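Haloacid dehalogenase-like hydrolase (Klebsiella pneumoniae subsp. pneumoniae, PDB 3PGV) is probably a magnesium-dependent phosphatase of the Cof family within the haloacid dehalogenase superfamily, and can bind a calcium ion. Local coordinates at residues 174-179 with 193-198; 178-183 with 254-259. All coordinates share one frame; numbering follows the deposited sequence.

Contact 1 (174-179 with 193-198); sequences EHLLPL and VSFSTL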
ATOM      1  N   GLU A 174     -17.504  -4.443  10.564  1.00 32.02           N
ATOM      2  CA  GLU A 174     -17.762  -5.694  11.261  1.00 32.51           C
ATOM      3  C   GLU A 174     -18.193  -6.804  10.298  1.00 37.13           C
ATOM      4  O   GLU A 174     -17.938  -7.971  10.567  1.00 38.86           O
ATOM      5  CB  GLU A 174     -18.822  -5.497  12.371  1.00 35.30           C
ATOM      6  CG  GLU A 174     -18.309  -4.800  13.630  1.00 44.85           C
ATOM      7  CD  GLU A 174     -17.898  -3.337  13.488  1.00 70.44           C
ATOM      8  OE1 GLU A 174     -18.494  -2.612  12.653  1.00 62.54           O
ATOM      9  OE2 GLU A 174     -17.029  -2.903  14.275  1.00 63.06           O
ATOM     10  N   HIS A 175     -18.845  -6.438   9.177  1.00 32.26           N
ATOM     11  CA  HIS A 175     -19.297  -7.409   8.182  1.00 32.44           C
ATOM     12  C   HIS A 175     -18.110  -8.008   7.381  1.00 35.51           C
ATOM     13  O   HIS A 175     -18.198  -9.149   6.924  1.00 35.95           O
ATOM     14  CB  HIS A 175     -20.332  -6.770   7.242  1.00 33.76           C
ATOM     15  CG  HIS A 175     -20.962  -7.740   6.297  1.00 38.03           C
ATOM     16  ND1 HIS A 175     -21.903  -8.662   6.728  1.00 41.23           N
ATOM     17  CD2 HIS A 175     -20.798  -7.874   4.966  1.00 38.58           C
ATOM     18  CE1 HIS A 175     -22.244  -9.355   5.655  1.00 40.35           C
ATOM     19  NE2 HIS A 175     -21.626  -8.907   4.569  1.00 39.55           N
ATOM     20  N   LEU A 176     -16.986  -7.248   7.266  1.00 30.23           N
ATOM     21  CA  LEU A 176     -15.782  -7.697   6.551  1.00 29.79           C
ATOM     22  C   LEU A 176     -14.918  -8.641   7.381  1.00 36.41           C
ATOM     23  O   LEU A 176     -14.192  -9.463   6.812  1.00 37.46           O
ATOM     24  CB  LEU A 176     -14.937  -6.490   6.082  1.00 28.12           C
ATOM     25  CG  LEU A 176     -15.530  -5.651   4.939  1.00 29.41           C
ATOM     26  CD1 LEU A 176     -14.671  -4.420   4.664  1.00 27.46           C
ATOM     27  CD2 LEU A 176     -15.693  -6.480   3.678  1.00 25.48           C
ATOM     28  N   LEU A 177     -14.973  -8.519   8.729  1.00 32.42           N
ATOM     29  CA  LEU A 177     -14.164  -9.355   9.637  1.00 31.41           C
ATOM     30  C   LEU A 177     -14.321 -10.887   9.410  1.00 37.61           C
ATOM     31  O   LEU A 177     -13.305 -11.581   9.285  1.00 37.64           O
ATOM     32  CB  LEU A 177     -14.413  -8.978  11.104  1.00 31.09           C
ATOM     33  CG  LEU A 177     -13.864  -7.610  11.524  1.00 33.72           C
ATOM     34  CD1 LEU A 177     -14.384  -7.207  12.887  1.00 34.53           C
ATOM     35  CD2 LEU A 177     -12.338  -7.592  11.492  1.00 27.90           C
ATOM     36  N   PRO A 178     -15.572 -11.442   9.308  1.00 34.80           N
ATOM     37  CA  PRO A 178     -15.700 -12.890   9.054  1.00 34.81           C
ATOM     38  C   PRO A 178     -15.198 -13.290   7.659  1.00 38.48           C
ATOM     39  O   PRO A 178     -14.747 -14.425   7.479  1.00 39.94           O
ATOM     40  CB  PRO A 178     -17.206 -13.156   9.225  1.00 37.01           C
ATOM     41  CG  PRO A 178     -17.742 -11.947   9.912  1.00 42.19           C
ATOM     42  CD  PRO A 178     -16.891 -10.813   9.471  1.00 36.80           C
ATOM     43  N   LEU A 179     -15.252 -12.347   6.671  1.00 30.92           N
ATOM     44  CA  LEU A 179     -14.742 -12.611   5.320  1.00 29.08           C
ATOM     45  C   LEU A 179     -13.211 -12.713   5.346  1.00 34.68           C
ATOM     46  O   LEU A 179     -12.632 -13.566   4.650  1.00 35.11           O
ATOM     47  CB  LEU A 179     -15.210 -11.518   4.319  1.00 26.96           C
ATOM     48  CG  LEU A 179     -14.714 -11.672   2.838  1.00 29.41           C
ATOM     49  CD1 LEU A 179     -15.140 -12.992   2.240  1.00 28.29           C
ATOM     50  CD2 LEU A 179     -15.211 -10.510   1.961  1.00 29.14           C
ATOM     51  N   VAL A 193      -4.016 -11.450   3.140  1.00 28.48           N
ATOM     52  CA  VAL A 193      -5.243 -10.707   3.369  1.00 26.27           C
ATOM     53  C   VAL A 193      -4.966  -9.557   4.335  1.00 30.89           C
ATOM     54  O   VAL A 193      -4.470  -9.785   5.439  1.00 31.78           O
ATOM     55  CB  VAL A 193      -6.387 -11.638   3.872  1.00 28.86           C
ATOM     56  CG1 VAL A 193      -7.679 -10.855   4.086  1.00 27.60           C
ATOM     57  CG2 VAL A 193      -6.614 -12.790   2.904  1.00 28.78           C
ATOM     58  N   SER A 194      -5.243  -8.320   3.910  1.00 29.21           N
ATOM     59  CA  SER A 194      -5.043  -7.152   4.777  1.00 29.44           C
ATOM     60  C   SER A 194      -6.124  -6.120   4.605  1.00 33.06           C
ATOM     61  O   SER A 194      -6.471  -5.775   3.471  1.00 31.64           O
ATOM     62  CB  SER A 194      -3.684  -6.503   4.506  1.00 32.21           C
ATOM     63  OG  SER A 194      -2.608  -7.343   4.883  1.00 46.48           O
ATOM     64  N   PHE A 195      -6.566  -5.507   5.722  1.00 29.38           N
ATOM     65  CA  PHE A 195      -7.390  -4.302   5.648  1.00 28.34           C
ATOM     66  C   PHE A 195      -6.473  -3.118   5.314  1.00 34.50           C
ATOM     67  O   PHE A 195      -5.330  -3.095   5.752  1.00 34.33           O
ATOM     68  CB  PHE A 195      -8.081  -4.023   7.001  1.00 29.41           C
ATOM     69  CG  PHE A 195      -9.351  -4.795   7.255  1.00 30.19           C
ATOM     70  CD1 PHE A 195     -10.579  -4.308   6.819  1.00 32.30           C
ATOM     71  CD2 PHE A 195      -9.336  -5.953   8.021  1.00 31.04           C
ATOM     72  CE1 PHE A 195     -11.751  -4.995   7.090  1.00 33.21           C
ATOM     73  CE2 PHE A 195     -10.511  -6.640   8.288  1.00 34.34           C
ATOM     74  CZ  PHE A 195     -11.711  -6.161   7.822  1.00 32.98           C
ATOM     75  N   SER A 196      -6.970  -2.139   4.573  1.00 32.59           N
ATOM     76  CA  SER A 196      -6.279  -0.861   4.425  1.00 32.74           C
ATOM     77  C   SER A 196      -7.041   0.138   5.310  1.00 37.71           C
ATOM     78  O   SER A 196      -6.647   0.352   6.456  1.00 39.80           O
ATOM     79  CB  SER A 196      -6.242  -0.417   2.959  1.00 34.63           C
ATOM     80  OG  SER A 196      -7.530  -0.430   2.369  1.00 42.06           O
ATOM     81  N   THR A 197      -8.250   0.537   4.882  1.00 31.68           N
ATOM     82  CA  THR A 197      -9.167   1.269   5.743  1.00 31.32           C
ATOM     83  C   THR A 197     -10.064   0.232   6.436  1.00 35.10           C
ATOM     84  O   THR A 197      -9.943  -0.953   6.144  1.00 36.55           O
ATOM     85  CB  THR A 197      -9.995   2.278   4.925  1.00 33.39           C
ATOM     86  OG1 THR A 197     -10.852   1.567   4.022  1.00 38.30           O
ATOM     87  CG2 THR A 197      -9.122   3.285   4.169  1.00 25.35           C
ATOM     88  N   LEU A 198     -10.974   0.666   7.321  1.00 29.53           N
ATOM     89  CA  LEU A 198     -11.905  -0.266   7.974  1.00 29.61           C
ATOM     90  C   LEU A 198     -12.897  -0.847   6.962  1.00 32.68           C
ATOM     91  O   LEU A 198     -13.505  -1.895   7.215  1.00 31.37           O
ATOM     92  CB  LEU A 198     -12.702   0.446   9.104  1.00 29.52           C
ATOM     93  CG  LEU A 198     -11.941   0.831  10.378  1.00 32.58           C
ATOM     94  CD1 LEU A 198     -12.906   1.306  11.438  1.00 33.47           C
ATOM     95  CD2 LEU A 198     -11.161  -0.330  10.921  1.00 31.28           C
TER

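Contact 2 (178-183 with 254-259); sequences PLEQAM and HQRLKD. With EDO (1,2-ethanediol), chain J.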
ATOM      1  N   PRO A 178     -15.572 -11.442   9.308  1.00 34.80           N
ATOM      2  CA  PRO A 178     -15.700 -12.890   9.054  1.00 34.81           C
ATOM      3  C   PRO A 178     -15.198 -13.290   7.659  1.00 38.48           C
ATOM      4  O   PRO A 178     -14.747 -14.425   7.479  1.00 39.94           O
ATOM      5  CB  PRO A 178     -17.206 -13.156   9.225  1.00 37.01           C
ATOM      6  CG  PRO A 178     -17.742 -11.947   9.912  1.00 42.19           C
ATOM      7  CD  PRO A 178     -16.891 -10.813   9.471  1.00 36.80           C
ATOM      8  N   LEU A 179     -15.252 -12.347   6.671  1.00 30.92           N
ATOM      9  CA  LEU A 179     -14.742 -12.611   5.320  1.00 29.08           C
ATOM     10  C   LEU A 179     -13.211 -12.713   5.346  1.00 34.68           C
ATOM     11  O   LEU A 179     -12.632 -13.566   4.650  1.00 35.11           O
ATOM     12  CB  LEU A 179     -15.210 -11.518   4.319  1.00 26.96           C
ATOM     13  CG  LEU A 179     -14.714 -11.672   2.838  1.00 29.41           C
ATOM     14  CD1 LEU A 179     -15.140 -12.992   2.240  1.00 28.29           C
ATOM     15  CD2 LEU A 179     -15.211 -10.510   1.961  1.00 29.14           C
ATOM     16  N   GLU A 180     -12.555 -11.890   6.204  1.00 29.17           N
ATOM     17  CA  GLU A 180     -11.101 -11.943   6.393  1.00 27.75           C
ATOM     18  C   GLU A 180     -10.692 -13.318   6.925  1.00 32.53           C
ATOM     19  O   GLU A 180      -9.782 -13.949   6.374  1.00 30.78           O
ATOM     20  CB  GLU A 180     -10.644 -10.835   7.364  1.00 28.09           C
ATOM     21  CG  GLU A 180      -9.150 -10.845   7.626  1.00 32.88           C
ATOM     22  CD  GLU A 180      -8.669  -9.823   8.638  1.00 41.08           C
ATOM     23  OE1 GLU A 180      -9.436  -9.514   9.574  1.00 34.29           O
ATOM     24  OE2 GLU A 180      -7.480  -9.442   8.573  1.00 32.49           O
ATOM     25  N   GLN A 181     -11.415 -13.810   7.963  1.00 30.26           N
ATOM     26  CA  GLN A 181     -11.152 -15.103   8.566  1.00 31.17           C
ATOM     27  C   GLN A 181     -11.346 -16.242   7.604  1.00 35.73           C
ATOM     28  O   GLN A 181     -10.553 -17.172   7.612  1.00 38.36           O
ATOM     29  CB  GLN A 181     -12.037 -15.313   9.817  1.00 34.02           C
ATOM     30  CG  GLN A 181     -11.329 -14.997  11.110  1.00 54.52           C
ATOM     31  CD  GLN A 181     -10.282 -16.044  11.468  1.00 64.62           C
ATOM     32  OE1 GLN A 181      -9.207 -15.725  11.976  1.00 60.48           O
ATOM     33  NE2 GLN A 181     -10.575 -17.315  11.199  1.00 57.36           N
ATOM     34  N   ALA A 182     -12.462 -16.243   6.851  1.00 31.11           N
ATOM     35  CA  ALA A 182     -12.779 -17.352   5.940  1.00 31.13           C
ATOM     36  C   ALA A 182     -11.737 -17.492   4.832  1.00 32.57           C
ATOM     37  O   ALA A 182     -11.360 -18.608   4.486  1.00 33.13           O
ATOM     38  CB  ALA A 182     -14.163 -17.159   5.339  1.00 32.26           C
HETATM   39  N   MSE A 183     -11.238 -16.354   4.300  1.00 26.72           N
HETATM   40  CA  MSE A 183     -10.255 -16.376   3.223  1.00 25.33           C
HETATM   41  C   MSE A 183      -8.904 -16.832   3.707  1.00 30.02           C
HETATM   42  O   MSE A 183      -8.285 -17.660   3.056  1.00 29.33           O
HETATM   43  CB  MSE A 183     -10.180 -15.015   2.514  1.00 26.58           C
HETATM   44  CG  MSE A 183     -11.489 -14.649   1.789  1.00 32.40           C
HETATM   45 SE   MSE A 183     -11.357 -13.048   0.738  0.75 37.54          SE
HETATM   46  CE  MSE A 183     -10.843 -11.795   2.148  1.00 33.36           C
ATOM     47  N   HIS A 254      -4.577   2.919  12.641  1.00 32.44           N
ATOM     48  CA  HIS A 254      -5.607   2.027  13.164  1.00 32.34           C
ATOM     49  C   HIS A 254      -5.109   1.335  14.432  1.00 36.37           C
ATOM     50  O   HIS A 254      -3.927   0.982  14.518  1.00 37.64           O
ATOM     51  CB  HIS A 254      -6.014   1.008  12.107  1.00 31.95           C
ATOM     52  CG  HIS A 254      -6.681   1.639  10.932  1.00 34.51           C
ATOM     53  ND1 HIS A 254      -8.041   1.884  10.922  1.00 36.46           N
ATOM     54  CD2 HIS A 254      -6.139   2.133   9.794  1.00 35.38           C
ATOM     55  CE1 HIS A 254      -8.287   2.485   9.772  1.00 35.49           C
ATOM     56  NE2 HIS A 254      -7.169   2.638   9.051  1.00 35.07           N
ATOM     57  N   GLN A 255      -5.989   1.213  15.443  1.00 30.60           N
ATOM     58  CA  GLN A 255      -5.657   0.633  16.743  1.00 30.91           C
ATOM     59  C   GLN A 255      -5.203  -0.827  16.614  1.00 37.63           C
ATOM     60  O   GLN A 255      -4.326  -1.266  17.365  1.00 39.48           O
ATOM     61  CB  GLN A 255      -6.866   0.747  17.705  1.00 32.63           C
ATOM     62  CG  GLN A 255      -6.563   0.328  19.152  1.00 33.99           C
ATOM     63  CD  GLN A 255      -5.581   1.255  19.810  1.00 47.87           C
ATOM     64  OE1 GLN A 255      -5.751   2.484  19.823  1.00 49.58           O
ATOM     65  NE2 GLN A 255      -4.555   0.688  20.409  1.00 39.94           N
ATOM     66  N   ARG A 256      -5.771  -1.571  15.647  1.00 32.96           N
ATOM     67  CA  ARG A 256      -5.408  -2.966  15.424  1.00 32.13           C
ATOM     68  C   ARG A 256      -3.918  -3.100  15.065  1.00 37.85           C
ATOM     69  O   ARG A 256      -3.277  -4.072  15.468  1.00 40.23           O
ATOM     70  CB  ARG A 256      -6.300  -3.599  14.338  1.00 28.39           C
ATOM     71  CG  ARG A 256      -6.012  -5.087  14.106  1.00 35.97           C
ATOM     72  CD  ARG A 256      -7.013  -5.729  13.169  1.00 42.09           C
ATOM     73  NE  ARG A 256      -6.502  -6.974  12.601  1.00 45.64           N
ATOM     74  CZ  ARG A 256      -7.152  -7.698  11.698  1.00 52.05           C
ATOM     75  NH1 ARG A 256      -8.355  -7.331  11.286  1.00 39.70           N
ATOM     76  NH2 ARG A 256      -6.599  -8.793  11.196  1.00 37.67           N
ATOM     77  N   LEU A 257      -3.364  -2.110  14.338  1.00 32.18           N
ATOM     78  CA  LEU A 257      -1.942  -2.083  13.996  1.00 31.89           C
ATOM     79  C   LEU A 257      -1.108  -1.826  15.248  1.00 36.28           C
ATOM     80  O   LEU A 257      -0.093  -2.496  15.459  1.00 35.44           O
ATOM     81  CB  LEU A 257      -1.652  -0.993  12.904  1.00 30.58           C
ATOM     82  CG  LEU A 257      -0.146  -0.759  12.550  1.00 33.83           C
ATOM     83  CD1 LEU A 257       0.522  -2.060  12.008  1.00 32.45           C
ATOM     84  CD2 LEU A 257       0.009   0.373  11.578  1.00 31.58           C
ATOM     85  N   LYS A 258      -1.548  -0.867  16.086  1.00 33.43           N
ATOM     86  CA  LYS A 258      -0.865  -0.552  17.351  1.00 35.21           C
ATOM     87  C   LYS A 258      -0.876  -1.769  18.289  1.00 42.75           C
ATOM     88  O   LYS A 258       0.146  -2.077  18.906  1.00 44.82           O
ATOM     89  CB  LYS A 258      -1.517   0.663  18.037  1.00 34.96           C
ATOM     90  CG  LYS A 258      -1.316   1.970  17.274  1.00 38.55           C
ATOM     91  CD  LYS A 258      -2.129   3.095  17.875  1.00 37.95           C
ATOM     92  CE  LYS A 258      -1.959   4.392  17.123  1.00 37.31           C
ATOM     93  NZ  LYS A 258      -2.765   5.488  17.741  1.00 46.84           N
ATOM     94  N   ASP A 259      -2.024  -2.487  18.354  1.00 38.74           N
ATOM     95  CA  ASP A 259      -2.195  -3.665  19.201  1.00 39.37           C
ATOM     96  C   ASP A 259      -1.345  -4.851  18.717  1.00 45.28           C
ATOM     97  O   ASP A 259      -0.812  -5.598  19.541  1.00 45.65           O
ATOM     98  CB  ASP A 259      -3.676  -4.074  19.265  1.00 40.26           C
ATOM     99  CG  ASP A 259      -4.582  -3.073  19.968  1.00 46.73           C
ATOM    100  OD1 ASP A 259      -4.049  -2.148  20.633  1.00 47.46           O
ATOM    101  OD2 ASP A 259      -5.826  -3.238  19.887  1.00 46.64           O
TER
HETATM  102  C1  EDO J 278      -8.993  -3.692  10.801  1.00 50.30           C
HETATM  103  O1  EDO J 278      -9.559  -4.494  11.846  1.00 52.92           O
HETATM  104  C2  EDO J 278      -8.165  -2.576  11.412  1.00 48.03           C
HETATM  105  O2  EDO J 278      -7.594  -1.792  10.368  1.00 53.75           O

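Contact 1 (174-179 with 193-198)
Leu-176 and Leu-177, neighbours on helix 173-187, both reach the ring of Phe-195 on strand 191-195, and so illustrate how one aromatic side chain can fasten a helix to the sheet it lies on. The setting is the six-stranded sheet that, in a Cof-type hydrolase, belongs to the cap domain rather than to the Rossmann-like core; 191-195 is an outermost strand of that sheet, and the 13 residues between the segments complete the helix, turn, and start the strand.

Just before the touching residues, NE2 of His-175 is hydrogen-bonded to Asp-117. Leu-176 points its CB toward Phe-195 and meets the ring at the edge, near its plane: CB lies 3.7 Å from CE1 and 3.7 Å from CZ. Its CG stands beside the backbone N and anti to the carbonyl carbon (chi1 -71°), which carries the branch along the ring toward the loop. There CD1 of Leu-176 is 3.8 Å from CE1 of Phe-195 and equally 3.8 Å from the backbone O of Leu-198. That oxygen accepts a hydrogen bond from ND1 of His-173, whose ring also meets Phe-195 with the planes about 55° apart, so the apolar contact closes against a satisfied carbonyl.

Leu-177 approaches differently. Its CB is not directed at the strand, yet the branch swings round to the ring, the two side chains crossing at about a right angle. Coming in obliquely, the CD2 methyl of Leu-177 lies 3.8 Å from CE2 of Phe-195 and 4.0 Å from CZ, the ring atom that CB of Leu-176 also touches.

Contact 2 (178-183 with 254-259)
The nearest CA atoms of 178-183 and 254-259, those of Glu-180 and Arg-256, are 13.9 Å apart, yet one pair of outstretched side chains joins the segments. Arg-256 grips the carboxylate end-on with two nitrogens, one for each oxygen: NH1 donates to OE1 of Glu-180 at 3.0 Å and NH2 to OE2 of Glu-180 at 2.8 Å. The first bond is the straighter, at 159°, and lies in the guanidinium plane on the syn lone pair of OE1; the second is tilted, carboxylate and guanidinium being turned 46° apart. CG of Arg-256 is anti to the backbone N (chi1 -177°) and the chain extended as far as NE, to bridge the gap. In the two-domain Cof architecture this bidentate salt bridge probably links cap to core: helix 173-187 packs on the cap sheet, while 255-260 follows the core strand 246-249, and His-254 at its N-cap position is hydrogen-bonded through the backbone to the calcium ligand Asp-233. NH1 of Arg-256 has a second acceptor, O1 of a 1,2-ethanediol probably from the crystallisation liquor, 3.1 Å away at the guanidinium edge. The diol's O2 rests over one face of the His-254 ring, 3.6 Å from CG.

Contacts 1 and 2 both start from helix 173-187 and lie about 6 Å apart between centres, yet their chemistry follows their place in the fold. Contact 1 is local: the helix is bound to its own sheet by apolar side chains, partly buried, around an aromatic ring. Contact 2 spans 70 intervening residues and pairs charges between distant helices, with a buried carboxylate meeting an arginine at the surface. Neither is wholly core. They meet where the ring of Phe-195 touches the ion pair, its CE2 lying 3.3 Å from OE1 of Glu-180, so the apolar patch borders the salt bridge directly.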